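Local coordinates for TatD-related deoxyribonuclease (Thermotoga maritima, PDB 1J6O), which probably acts as a metal-dependent DNA nuclease, hydrolysing phosphate ester bonds on a TIM-barrel scaffold, at residues V71-H76 and E87-F92; E96-I101 and L132-V137; Q125-G130 and R152-P157; S145-I150 and K174-L179; P157-V162 and A259-L264. All blocks are in the same frame, centred on the assembly; numbering follows the deposited sequence.

How the contacts relate
The five contacts sample the sheet and the helices outside it in one TIM barrel. Contact 2 is the wall itself, neighbouring strands held by backbone bonds, and contact 5 lays the C-terminal helix against the next strand, joining apolar packing to a bond from Lys159 to a helix carbonyl; backbone bonds at Leu136 link the two. Contact 1 is also buried but has no hydrogen bond across it, just aliphatic and aromatic packing. Contacts 3 and 4 lie further out, share helix 144-153 and are partly buried, so charged groups and water enter their chemistry. The segments of contacts 3 and 5 share Pro157, which touches only in contact 3, while Gln125 bonds to Val73 of contact 1.

Contact 1. Residues V71-H76 and E87-F92; sequences VGVHPH and EHLEKF
Val71 and Leu89 are the closest backbone positions, their CA atoms 6.5 Å apart, where the chain leaving strand 67-71 runs past the helix at 87-92. The side chains of these two residues point at each other's segments and slide past one another in opposite directions. Leu89 has CG anti to its carbonyl carbon (chi1 -70°), which sends both methyls toward the 71-73 backbone. CD2 lands 3.9 Å from Val71 CB and 3.6 Å from Gly72 N, while CD1 lies 4.0 Å from Gly72 CA, so the isobutyl group rests directly on the peptide backbone of the glycine. Val73 comes in more loosely, its CG2 4.5 Å from Leu89 CD1.

One turn further along the helix, Phe92 adds the second patch. Val71 CG1 reaches Phe92 CB at 4.0 Å and approaches the aromatic ring obliquely. Within the helix, the imidazole of His88 sets its CD2 over one face of the Phe92 ring, 3.4 Å above the plane and offset toward the rim of the ring. Nothing polar bridges the two segments. The backbone N of Gly72 instead bonds to Ser54 OG, and that of Val73 to Gln125 OE1. Gly72 lies near Glu103, a predicted metal ligand.

In the barrel, Val71 pairs through its backbone with Ala100 and Gly102 of strand 98-107. Helices 51-61 and 115-132 close in around the packing, with Ser54 and Lys55 touching Phe92, and Gln125 and Leu128 touching Leu89.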
# COMPACT_ATOMS: atom_id res chain seq x y z
N VAL A 71 -0.87 -5.03 9.11
CA VAL A 71 -1.68 -4.61 10.26
C VAL A 71 -1.17 -3.27 10.75
O VAL A 71 0.04 -3.00 10.74
CB VAL A 71 -1.62 -5.64 11.42
CG1 VAL A 71 -2.16 -6.99 10.94
CG2 VAL A 71 -0.18 -5.81 11.96
N GLY A 72 -2.11 -2.43 11.16
CA GLY A 72 -1.74 -1.10 11.64
C GLY A 72 -2.94 -0.23 11.97
O GLY A 72 -4.10 -0.67 11.92
N VAL A 73 -2.62 1.01 12.31
CA VAL A 73 -3.62 1.99 12.66
C VAL A 73 -3.38 3.22 11.81
O VAL A 73 -2.32 3.87 11.89
CB VAL A 73 -3.52 2.36 14.16
CG1 VAL A 73 -4.58 3.39 14.51
CG2 VAL A 73 -3.72 1.12 15.02
N HIS A 74 -4.40 3.54 11.04
CA HIS A 74 -4.43 4.68 10.12
C HIS A 74 -4.38 5.99 10.92
O HIS A 74 -4.86 6.06 12.04
CB HIS A 74 -5.73 4.54 9.30
CG HIS A 74 -5.89 5.51 8.17
ND1 HIS A 74 -6.16 6.85 8.36
CD2 HIS A 74 -5.90 5.32 6.82
CE1 HIS A 74 -6.32 7.44 7.18
NE2 HIS A 74 -6.17 6.53 6.24
N PRO A 75 -3.81 7.05 10.34
CA PRO A 75 -3.76 8.29 11.12
C PRO A 75 -5.14 8.80 11.56
O PRO A 75 -5.26 9.43 12.63
CB PRO A 75 -3.00 9.27 10.20
CG PRO A 75 -3.16 8.69 8.82
CD PRO A 75 -3.08 7.18 9.06
N HIS A 76 -6.18 8.54 10.78
CA HIS A 76 -7.50 9.01 11.17
C HIS A 76 -7.88 8.40 12.51
O HIS A 76 -8.48 9.06 13.35
CB HIS A 76 -8.57 8.65 10.12
CG HIS A 76 -8.44 9.39 8.82
ND1 HIS A 76 -7.62 10.40 8.45
CD2 HIS A 76 -9.23 9.11 7.72
CE1 HIS A 76 -7.91 10.70 7.14
NE2 HIS A 76 -8.88 9.91 6.73
N GLU A 87 1.45 -3.55 21.26
CA GLU A 87 1.58 -4.94 21.68
C GLU A 87 0.56 -5.79 20.93
O GLU A 87 0.81 -6.94 20.57
CB GLU A 87 1.32 -5.09 23.18
CG GLU A 87 2.47 -4.74 24.07
CD GLU A 87 2.38 -5.46 25.40
OE1 GLU A 87 1.29 -5.40 26.04
OE2 GLU A 87 3.38 -6.10 25.80
N HIS A 88 -0.61 -5.21 20.74
CA HIS A 88 -1.66 -5.92 20.04
C HIS A 88 -1.27 -6.14 18.56
O HIS A 88 -1.54 -7.21 18.01
CB HIS A 88 -2.95 -5.13 20.14
CG HIS A 88 -4.17 -5.97 19.96
ND1 HIS A 88 -5.32 -5.77 20.70
CD2 HIS A 88 -4.44 -6.98 19.11
CE1 HIS A 88 -6.25 -6.62 20.30
NE2 HIS A 88 -5.74 -7.37 19.34
N LEU A 89 -0.63 -5.16 17.92
CA LEU A 89 -0.23 -5.31 16.52
C LEU A 89 0.90 -6.34 16.47
O LEU A 89 0.97 -7.18 15.57
CB LEU A 89 0.26 -3.97 15.92
CG LEU A 89 -0.79 -2.88 15.69
CD1 LEU A 89 -0.12 -1.58 15.22
CD2 LEU A 89 -1.80 -3.40 14.65
N GLU A 90 1.79 -6.29 17.47
CA GLU A 90 2.90 -7.22 17.53
C GLU A 90 2.37 -8.65 17.65
O GLU A 90 2.95 -9.58 17.06
CB GLU A 90 3.81 -6.88 18.70
CG GLU A 90 4.99 -7.82 18.88
CD GLU A 90 6.05 -7.20 19.74
OE1 GLU A 90 5.67 -6.46 20.68
OE2 GLU A 90 7.24 -7.43 19.48
N LYS A 91 1.27 -8.84 18.38
CA LYS A 91 0.67 -10.16 18.56
C LYS A 91 0.11 -10.66 17.21
O LYS A 91 0.19 -11.84 16.88
CB LYS A 91 -0.48 -10.12 19.56
CG LYS A 91 -1.26 -11.44 19.63
CD LYS A 91 -2.49 -11.39 20.51
CE LYS A 91 -3.27 -12.72 20.46
NZ LYS A 91 -4.47 -12.76 21.38
N PHE A 92 -0.47 -9.75 16.44
CA PHE A 92 -1.01 -10.13 15.14
C PHE A 92 0.13 -10.57 14.25
O PHE A 92 0.04 -11.59 13.54
CB PHE A 92 -1.68 -8.93 14.43
CG PHE A 92 -3.00 -8.49 15.00
CD1 PHE A 92 -3.82 -9.36 15.70
CD2 PHE A 92 -3.45 -7.18 14.76
CE1 PHE A 92 -5.10 -8.94 16.16
CE2 PHE A 92 -4.71 -6.76 15.21
CZ PHE A 92 -5.53 -7.65 15.92

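Contact 2. Residues E96-I101 and L132-V137; sequences EKVVAI and LNLPLV
Ile101 and Leu136 form a parallel bridge, and the backbone here is tightly knit. Ile101 N donates to Pro135 O at 3.0 Å, with the carbonyl pointing almost straight at it (165° at the oxygen). Ile101 O then takes the N-H of Val137 at 2.9 Å, the donor tilted 27° from the carbonyl plane, and the CA-H of Leu136 adds a further contact to the same oxygen. Ala100 CB sits close by, 3.8 Å from Val137 CG2. Val99 O has no hydrogen-bonding partner in the model, and the Pro135 ring presses CG against it at 3.2 Å.

This is the closing step of a beta-alpha-beta crossover in the TIM barrel: strand 98-107, helix 115-132, strand 136-141. Asn133, with positive phi, is the C-prime residue of the Schellman motif that ends the helix and turns the chain back to the sheet.

Toward the helix end the fit loosens. Leu134, partly exposed, crosses Ile101 at about a right angle, its CD1 4.1 Å from Ile101 CG1, while its CD2 lies beside the Val99 carbonyl. Leu132, also partly exposed, barely joins in, CD1 to Ile101 CD1 being 4.5 Å.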
# COMPACT_ATOMS: atom_id res chain seq x y z
N GLU A 96 2.36 -15.73 10.30
CA GLU A 96 3.20 -15.63 9.10
C GLU A 96 2.54 -14.89 7.93
O GLU A 96 3.22 -14.43 7.01
CB GLU A 96 3.64 -17.02 8.62
CG GLU A 96 2.48 -17.97 8.37
N LYS A 97 1.22 -14.79 7.96
CA LYS A 97 0.50 -14.10 6.88
C LYS A 97 0.73 -12.59 6.93
O LYS A 97 0.46 -11.89 5.95
CB LYS A 97 -0.99 -14.41 6.99
CG LYS A 97 -1.40 -15.73 6.39
CD LYS A 97 -1.34 -15.64 4.88
CE LYS A 97 -2.13 -16.76 4.23
NZ LYS A 97 -2.44 -16.43 2.83
N VAL A 98 1.20 -12.08 8.08
CA VAL A 98 1.46 -10.63 8.22
C VAL A 98 2.83 -10.32 7.62
O VAL A 98 3.88 -10.80 8.11
CB VAL A 98 1.39 -10.20 9.69
CG1 VAL A 98 1.81 -8.73 9.81
CG2 VAL A 98 -0.04 -10.36 10.20
N VAL A 99 2.83 -9.49 6.58
CA VAL A 99 4.06 -9.14 5.89
C VAL A 99 4.45 -7.68 5.96
O VAL A 99 5.44 -7.26 5.37
CB VAL A 99 3.93 -9.53 4.38
CG1 VAL A 99 3.67 -11.04 4.24
CG2 VAL A 99 2.73 -8.79 3.76
N ALA A 100 3.68 -6.89 6.70
CA ALA A 100 4.00 -5.49 6.79
C ALA A 100 3.22 -4.86 7.91
O ALA A 100 2.31 -5.48 8.46
CB ALA A 100 3.62 -4.79 5.45
N ILE A 101 3.62 -3.65 8.26
CA ILE A 101 2.99 -2.85 9.31
C ILE A 101 2.44 -1.64 8.56
O ILE A 101 3.17 -0.93 7.84
CB ILE A 101 4.00 -2.35 10.40
CG1 ILE A 101 4.51 -3.52 11.24
CG2 ILE A 101 3.26 -1.35 11.36
CD1 ILE A 101 3.44 -4.27 12.02
N LEU A 132 10.46 -5.67 14.29
CA LEU A 132 10.07 -6.92 13.64
C LEU A 132 10.70 -7.12 12.27
O LEU A 132 10.57 -8.19 11.67
CB LEU A 132 8.54 -6.98 13.52
CG LEU A 132 7.70 -6.77 14.80
CD1 LEU A 132 6.18 -6.84 14.45
CD2 LEU A 132 8.06 -7.82 15.86
N ASN A 133 11.38 -6.09 11.79
CA ASN A 133 12.02 -6.11 10.50
C ASN A 133 11.00 -6.31 9.37
O ASN A 133 11.26 -7.02 8.40
CB ASN A 133 13.08 -7.19 10.46
CG ASN A 133 14.13 -6.90 9.44
OD1 ASN A 133 14.27 -5.75 8.99
ND2 ASN A 133 14.89 -7.93 9.06
N LEU A 134 9.83 -5.70 9.53
CA LEU A 134 8.76 -5.79 8.53
C LEU A 134 8.70 -4.45 7.78
O LEU A 134 8.93 -3.39 8.37
CB LEU A 134 7.40 -6.03 9.20
CG LEU A 134 7.13 -7.41 9.79
CD1 LEU A 134 5.76 -7.39 10.50
CD2 LEU A 134 7.17 -8.49 8.68
N PRO A 135 8.40 -4.47 6.47
CA PRO A 135 8.31 -3.25 5.67
C PRO A 135 7.08 -2.47 6.11
O PRO A 135 6.14 -3.03 6.68
CB PRO A 135 8.22 -3.78 4.24
CG PRO A 135 7.55 -5.07 4.39
CD PRO A 135 8.23 -5.67 5.62
N LEU A 136 7.11 -1.17 5.86
CA LEU A 136 6.01 -0.30 6.21
C LEU A 136 5.15 0.02 5.01
O LEU A 136 5.66 0.15 3.90
CB LEU A 136 6.54 1.02 6.79
CG LEU A 136 7.13 0.93 8.20
CD1 LEU A 136 8.27 1.93 8.39
CD2 LEU A 136 6.00 1.18 9.20
N VAL A 137 3.83 0.12 5.23
CA VAL A 137 2.86 0.45 4.21
C VAL A 137 2.47 1.84 4.75
O VAL A 137 1.70 1.94 5.69
CB VAL A 137 1.67 -0.53 4.23
CG1 VAL A 137 0.50 0.02 3.47
CG2 VAL A 137 2.13 -1.86 3.62

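Contact 3. Residues Q125-G130 and R152-P157; sequences QIELAG and RTESLP
With chi1 at -73° Ile126 sets CG1 beside its backbone N and CG2 anti to it, aiming the CG2 methyl at the loop that follows helix 144-153. There it meets Leu156 CD2 at 3.7 Å and the aliphatic CG of Glu154 at 4.0 Å, crossing both side chains obliquely. Leu156 starts out away from the helix, yet its isobutyl end swings back to make this touch.

Beside that apolar patch two extended glutamates meet at about a right angle. Glu127 OE2 and Glu154 OE1 come to 2.9 Å with their carboxylate planes 84° apart. Both are acceptors in the model, so the closeness is unusual and its detail doubtful; if real, it might raise the proton affinity of one of them. Glu127 is exposed to solvent.

Here helix 115-132 packs against the loop that leaves helix 144-153, its neighbour in the outer layer of the TIM barrel, and heads for strand 161-163. Pro157 wedges in there: its CG is 3.7 Å from Ala129 CB and 3.5 Å from Ala129 O. The CA atoms of the two segments come closest here, Gly130 to Pro157, 4.4 Å. Ser155 O faces the bare Gly130 CA at 4.0 Å.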
# COMPACT_ATOMS: atom_id res chain seq x y z
N GLN A 125 4.60 2.97 15.26
CA GLN A 125 4.46 1.85 14.33
C GLN A 125 5.75 1.68 13.52
O GLN A 125 6.14 0.55 13.16
CB GLN A 125 3.26 2.08 13.43
CG GLN A 125 1.96 1.84 14.21
CD GLN A 125 0.73 2.08 13.38
OE1 GLN A 125 0.29 1.20 12.63
NE2 GLN A 125 0.17 3.27 13.49
N ILE A 126 6.41 2.80 13.22
CA ILE A 126 7.67 2.74 12.49
C ILE A 126 8.62 1.97 13.41
O ILE A 126 9.38 1.10 12.95
CB ILE A 126 8.23 4.16 12.27
CG1 ILE A 126 7.39 4.88 11.22
CG2 ILE A 126 9.71 4.10 11.90
CD1 ILE A 126 7.76 6.37 11.09
N GLU A 127 8.60 2.29 14.71
CA GLU A 127 9.49 1.59 15.65
C GLU A 127 9.17 0.10 15.73
O GLU A 127 10.08 -0.74 15.83
CB GLU A 127 9.43 2.23 17.04
CG GLU A 127 9.91 3.66 16.97
CD GLU A 127 9.92 4.39 18.30
OE1 GLU A 127 8.92 4.35 19.04
OE2 GLU A 127 10.94 5.04 18.58
N LEU A 128 7.88 -0.24 15.67
CA LEU A 128 7.52 -1.65 15.72
C LEU A 128 8.02 -2.36 14.45
O LEU A 128 8.53 -3.49 14.51
CB LEU A 128 6.01 -1.82 15.83
CG LEU A 128 5.52 -3.27 15.73
CD1 LEU A 128 6.03 -4.09 16.91
CD2 LEU A 128 4.01 -3.28 15.70
N ALA A 129 7.85 -1.73 13.29
CA ALA A 129 8.30 -2.34 12.04
C ALA A 129 9.82 -2.58 12.09
O ALA A 129 10.33 -3.61 11.61
CB ALA A 129 7.92 -1.45 10.85
N GLY A 130 10.56 -1.62 12.66
CA GLY A 130 12.00 -1.77 12.76
C GLY A 130 12.32 -2.99 13.62
O GLY A 130 13.17 -3.84 13.28
N ARG A 152 13.21 9.64 8.23
CA ARG A 152 14.66 9.74 8.20
C ARG A 152 15.24 9.84 9.61
O ARG A 152 16.43 9.58 9.82
CB ARG A 152 15.10 10.94 7.36
CG ARG A 152 14.82 12.32 7.95
CD ARG A 152 15.61 13.40 7.19
NE ARG A 152 15.61 14.72 7.84
CZ ARG A 152 15.75 14.92 9.15
NH1 ARG A 152 15.90 13.88 9.98
NH2 ARG A 152 15.77 16.15 9.64
N THR A 153 14.41 10.19 10.58
CA THR A 153 14.85 10.31 11.96
C THR A 153 15.20 8.98 12.62
O THR A 153 16.14 8.91 13.42
CB THR A 153 13.81 11.04 12.84
OG1 THR A 153 13.73 12.42 12.44
CG2 THR A 153 14.20 10.96 14.32
N GLU A 154 14.48 7.90 12.32
CA GLU A 154 14.88 6.68 12.98
C GLU A 154 15.34 5.46 12.22
O GLU A 154 15.57 5.49 11.02
CB GLU A 154 13.84 6.28 14.03
CG GLU A 154 12.38 6.43 13.71
CD GLU A 154 11.59 6.40 15.01
OE1 GLU A 154 11.92 5.55 15.87
OE2 GLU A 154 10.66 7.21 15.19
N SER A 155 15.52 4.39 12.99
CA SER A 155 15.97 3.09 12.52
C SER A 155 14.88 2.34 11.75
O SER A 155 14.04 1.66 12.35
CB SER A 155 16.43 2.26 13.72
OG SER A 155 17.00 1.03 13.31
N LEU A 156 14.90 2.46 10.43
CA LEU A 156 13.92 1.80 9.58
C LEU A 156 14.24 0.34 9.28
O LEU A 156 15.40 -0.08 9.34
CB LEU A 156 13.82 2.53 8.25
CG LEU A 156 13.42 3.99 8.38
CD1 LEU A 156 13.47 4.64 7.02
CD2 LEU A 156 12.03 4.07 8.97
N PRO A 157 13.21 -0.45 8.94
CA PRO A 157 13.43 -1.87 8.63
C PRO A 157 14.28 -1.95 7.37
O PRO A 157 14.25 -1.02 6.56
CB PRO A 157 12.02 -2.40 8.37
CG PRO A 157 11.11 -1.39 9.00
CD PRO A 157 11.80 -0.08 8.78

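Contact 4. Residues S145-I150 and K174-L179; sequences SEAYEI and KKFIDL
Tyr148 points the edge of its ring at one face of Phe176 in a T-shaped stack, the planes 77° apart and the centroids separated by 5.6 Å. Tyr148 CD1 stands over the centre of the phenylalanine ring, while Ala147 CB lies at that ring's edge, near its plane. In return, Phe176 CZ sits at the edge of the tyrosine, 3.8 Å from Tyr148 CB. This is the outer helical layer of the TIM barrel: helices 144-153 and 170-179 run nearly parallel, at 18°, and the axes of the two segments come no closer than 11.1 Å, a gap that the two aromatic side chains bridge.

The tyrosine reaches across because its CG is anti to the backbone N (chi1 -177°). Lys175 crosses it at about a right angle, its aliphatic chain bent at chi2 and chi3 so that CE arrives obliquely, 3.5 Å from Tyr148 CZ. Leu179, further along the chain, brings CD2 to 4.1 Å from Tyr148 CE1. Phe176 is the buried end of the arrangement and also touches Ile140 of strand 136-141 and Leu151 of helix 144-153. Lys175 and Tyr148 are both partly exposed, so the aromatic pair runs from the buried side, against strand 136-141, to the partly exposed outer side.

At the outer end a water may link the helices. It lies in the plane of the tyrosine ring, 2.5 Å from Tyr148 OH, shorter than usual, so that its exact length is doubtful, and it donates to the backbone carbonyl of the other helix at Lys175 O, 2.7 Å away.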
# COMPACT_ATOMS: atom_id res chain seq x y z
N SER A 145 6.60 16.51 3.80
CA SER A 145 7.75 17.02 4.52
C SER A 145 7.79 16.50 5.94
O SER A 145 8.84 16.11 6.44
CB SER A 145 7.74 18.56 4.56
OG SER A 145 8.79 19.05 5.40
N GLU A 146 6.63 16.48 6.60
CA GLU A 146 6.58 16.00 7.97
C GLU A 146 6.86 14.51 8.10
O GLU A 146 7.57 14.07 9.02
CB GLU A 146 5.22 16.36 8.60
CG GLU A 146 4.97 17.89 8.76
CD GLU A 146 4.31 18.56 7.55
OE1 GLU A 146 4.41 18.03 6.41
OE2 GLU A 146 3.70 19.64 7.74
N ALA A 147 6.33 13.73 7.17
CA ALA A 147 6.55 12.30 7.21
C ALA A 147 8.03 12.04 6.90
O ALA A 147 8.66 11.22 7.57
CB ALA A 147 5.65 11.61 6.19
N TYR A 148 8.57 12.74 5.91
CA TYR A 148 9.99 12.55 5.57
C TYR A 148 10.87 12.75 6.80
O TYR A 148 11.71 11.91 7.12
CB TYR A 148 10.42 13.53 4.48
CG TYR A 148 11.86 13.31 4.05
CD1 TYR A 148 12.21 12.21 3.25
CD2 TYR A 148 12.86 14.21 4.41
CE1 TYR A 148 13.53 12.02 2.82
CE2 TYR A 148 14.18 14.03 3.98
CZ TYR A 148 14.51 12.93 3.19
OH TYR A 148 15.82 12.74 2.79
N GLU A 149 10.70 13.88 7.48
CA GLU A 149 11.48 14.19 8.67
C GLU A 149 11.41 13.04 9.69
O GLU A 149 12.42 12.61 10.25
CB GLU A 149 10.96 15.47 9.34
CG GLU A 149 11.49 16.77 8.75
CD GLU A 149 12.97 16.99 9.03
OE1 GLU A 149 13.42 16.70 10.16
OE2 GLU A 149 13.69 17.46 8.11
N ILE A 150 10.20 12.53 9.93
CA ILE A 150 10.02 11.45 10.88
C ILE A 150 10.71 10.15 10.45
O ILE A 150 11.44 9.54 11.21
CB ILE A 150 8.52 11.16 11.08
CG1 ILE A 150 7.88 12.35 11.82
CG2 ILE A 150 8.33 9.88 11.87
CD1 ILE A 150 6.36 12.20 12.03
N LYS A 174 11.71 11.55 -5.36
CA LYS A 174 13.12 11.25 -5.28
C LYS A 174 13.60 11.18 -3.83
O LYS A 174 14.38 10.31 -3.48
CB LYS A 174 13.92 12.30 -6.06
CG LYS A 174 15.41 12.04 -6.05
CD LYS A 174 16.06 12.57 -7.33
CE LYS A 174 17.57 12.59 -7.16
NZ LYS A 174 17.87 13.35 -5.91
N LYS A 175 13.11 12.08 -2.99
CA LYS A 175 13.52 12.07 -1.59
C LYS A 175 13.16 10.76 -0.90
O LYS A 175 13.95 10.22 -0.14
CB LYS A 175 12.87 13.23 -0.83
CG LYS A 175 13.31 14.62 -1.30
CD LYS A 175 14.69 15.02 -0.79
CE LYS A 175 14.69 15.34 0.70
NZ LYS A 175 15.93 16.10 1.09
N PHE A 176 11.96 10.25 -1.17
CA PHE A 176 11.54 9.00 -0.55
C PHE A 176 12.23 7.81 -1.18
O PHE A 176 12.61 6.86 -0.49
CB PHE A 176 10.02 8.89 -0.61
CG PHE A 176 9.34 9.67 0.47
CD1 PHE A 176 9.16 9.09 1.73
CD2 PHE A 176 8.91 10.98 0.26
CE1 PHE A 176 8.56 9.83 2.78
CE2 PHE A 176 8.32 11.72 1.29
CZ PHE A 176 8.14 11.13 2.56
N ILE A 177 12.40 7.86 -2.49
CA ILE A 177 13.07 6.75 -3.16
C ILE A 177 14.49 6.68 -2.58
O ILE A 177 15.01 5.59 -2.29
CB ILE A 177 13.14 6.99 -4.67
CG1 ILE A 177 11.76 6.73 -5.28
CG2 ILE A 177 14.24 6.13 -5.31
CD1 ILE A 177 11.72 7.00 -6.73
N ASP A 178 15.11 7.83 -2.39
CA ASP A 178 16.46 7.83 -1.84
C ASP A 178 16.51 7.28 -0.43
O ASP A 178 17.54 6.76 -0.02
CB ASP A 178 17.09 9.22 -1.88
CG ASP A 178 17.50 9.62 -3.28
OD1 ASP A 178 17.67 8.70 -4.13
OD2 ASP A 178 17.67 10.84 -3.53
N LEU A 179 15.41 7.38 0.31
CA LEU A 179 15.37 6.87 1.68
C LEU A 179 15.21 5.35 1.63
O LEU A 179 15.41 4.66 2.64
CB LEU A 179 14.19 7.50 2.45
CG LEU A 179 14.08 7.37 3.97
CD1 LEU A 179 15.39 7.78 4.62
CD2 LEU A 179 12.95 8.28 4.47
O HOH W 1 16.31 11.22 0.84

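Contact 5. Residues P157-V162 and A259-L264; sequences PEKRGV and ARRIFL
Arg261 is the first residue of 259-264 to meet the other segment, and it does so mainly through its carbonyl. Lys159 bends at chi2 and chi4, crosses the Arg261 side chain obliquely and donates from NZ to Arg261 O at 3.0 Å, the ammonium tilted 25° from the carbonyl plane. The aliphatic part of the arginine helps too, its CG 3.9 Å from Lys159 CE, while Arg261 NH1 is turned back to Asn258 OD1.

Ile262 comes next and sits at the centre. Its CA lies 4.0 Å from Lys159 CD, so the lysine CD methylene rests against the helix backbone. With CG1 anti to the carbonyl carbon (chi1 -69°), its CD1 reaches the strand, 4.0 Å from Val162 CG2 and close to Gly161 O. Its other methyl, CG2, covers the centre of one face of the Phe263 ring, 3.7 Å above the plane.

Phe263 then carries the packing inward: its CZ is 3.8 Å from Val162 CG2, which approaches the ring obliquely. Its side chain also touches Thr16, Val45, Ala100 and Val137, and so gathers several strands of the TIM barrel around one aromatic group. The side chain of Val162 itself lies about 5 Å from that of His164, a predicted metal ligand.

The chemistry thus divides by depth, hydrocarbon toward the barrel and a partly exposed lysine on the outer side. There its positive charge meets a carbonyl in the last turns of helix 248-264, where the helix dipole would be expected to strengthen the bond.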
# COMPACT_ATOMS: atom_id res chain seq x y z
N PRO A 157 13.21 -0.45 8.94
CA PRO A 157 13.43 -1.87 8.63
C PRO A 157 14.28 -1.95 7.37
O PRO A 157 14.25 -1.02 6.56
CB PRO A 157 12.02 -2.40 8.37
CG PRO A 157 11.11 -1.39 9.00
CD PRO A 157 11.80 -0.08 8.78
N GLU A 158 15.00 -3.06 7.21
CA GLU A 158 15.88 -3.31 6.05
C GLU A 158 15.13 -2.92 4.78
O GLU A 158 15.59 -2.08 4.00
CB GLU A 158 16.27 -4.79 5.99
CG GLU A 158 17.18 -5.24 7.13
CD GLU A 158 17.26 -6.76 7.26
OE1 GLU A 158 16.49 -7.47 6.58
OE2 GLU A 158 18.10 -7.25 8.05
N LYS A 159 13.98 -3.56 4.58
CA LYS A 159 13.14 -3.28 3.41
C LYS A 159 12.25 -2.17 3.97
O LYS A 159 11.31 -2.46 4.71
CB LYS A 159 12.27 -4.50 3.07
CG LYS A 159 13.02 -5.76 2.70
CD LYS A 159 13.02 -5.96 1.19
CE LYS A 159 13.80 -7.20 0.79
NZ LYS A 159 13.27 -8.41 1.47
N ARG A 160 12.54 -0.93 3.65
CA ARG A 160 11.76 0.20 4.14
C ARG A 160 10.25 0.05 3.91
O ARG A 160 9.44 0.16 4.86
CB ARG A 160 12.26 1.48 3.49
CG ARG A 160 13.78 1.60 3.55
CD ARG A 160 14.22 2.75 4.40
NE ARG A 160 15.68 2.89 4.42
CZ ARG A 160 16.51 2.05 5.03
NH1 ARG A 160 16.04 0.99 5.68
NH2 ARG A 160 17.81 2.29 5.00
N GLY A 161 9.87 -0.17 2.66
CA GLY A 161 8.46 -0.32 2.36
C GLY A 161 7.95 0.45 1.16
O GLY A 161 8.66 0.69 0.17
N VAL A 162 6.70 0.88 1.26
CA VAL A 162 6.06 1.62 0.20
C VAL A 162 5.29 2.81 0.70
O VAL A 162 4.64 2.74 1.75
CB VAL A 162 5.03 0.71 -0.50
CG1 VAL A 162 4.48 1.39 -1.70
CG2 VAL A 162 5.68 -0.67 -0.84
N ALA A 259 7.29 -5.97 -5.80
CA ALA A 259 6.37 -6.34 -4.74
C ALA A 259 6.77 -7.63 -4.05
O ALA A 259 6.68 -7.75 -2.83
CB ALA A 259 4.94 -6.43 -5.30
N ARG A 260 7.25 -8.60 -4.83
CA ARG A 260 7.67 -9.88 -4.27
C ARG A 260 8.85 -9.67 -3.32
O ARG A 260 8.92 -10.22 -2.22
CB ARG A 260 8.16 -10.83 -5.37
CG ARG A 260 7.09 -11.50 -6.22
CD ARG A 260 7.77 -12.28 -7.34
NE ARG A 260 6.84 -12.88 -8.29
CZ ARG A 260 7.19 -13.38 -9.47
NH1 ARG A 260 8.48 -13.36 -9.83
NH2 ARG A 260 6.28 -13.85 -10.31
N ARG A 261 9.81 -8.88 -3.78
CA ARG A 261 10.98 -8.61 -2.97
C ARG A 261 10.66 -7.93 -1.65
O ARG A 261 11.17 -8.30 -0.60
CB ARG A 261 11.97 -7.77 -3.77
CG ARG A 261 13.28 -7.51 -3.05
CD ARG A 261 14.16 -6.53 -3.82
NE ARG A 261 13.62 -5.18 -3.81
CZ ARG A 261 13.15 -4.55 -4.88
NH1 ARG A 261 13.15 -5.16 -6.07
NH2 ARG A 261 12.67 -3.32 -4.76
N ILE A 262 9.80 -6.93 -1.71
CA ILE A 262 9.44 -6.19 -0.50
C ILE A 262 8.63 -6.95 0.53
O ILE A 262 8.98 -7.00 1.71
CB ILE A 262 8.65 -4.90 -0.88
CG1 ILE A 262 9.58 -3.91 -1.58
CG2 ILE A 262 8.08 -4.23 0.37
CD1 ILE A 262 8.88 -2.69 -2.15
N PHE A 263 7.57 -7.57 0.07
CA PHE A 263 6.68 -8.30 0.95
C PHE A 263 6.88 -9.77 1.18
O PHE A 263 6.61 -10.26 2.28
CB PHE A 263 5.25 -8.06 0.44
CG PHE A 263 4.85 -6.61 0.44
CD1 PHE A 263 4.56 -5.97 1.63
CD2 PHE A 263 4.75 -5.90 -0.75
CE1 PHE A 263 4.18 -4.63 1.64
CE2 PHE A 263 4.37 -4.55 -0.77
CZ PHE A 263 4.07 -3.92 0.43
N LEU A 264 7.36 -10.49 0.17
CA LEU A 264 7.52 -11.92 0.36
C LEU A 264 8.86 -12.52 0.69
O LEU A 264 8.92 -13.66 1.12
CB LEU A 264 6.94 -12.65 -0.84
CG LEU A 264 5.47 -12.29 -1.09
CD1 LEU A 264 4.91 -13.11 -2.25
CD2 LEU A 264 4.66 -12.49 0.20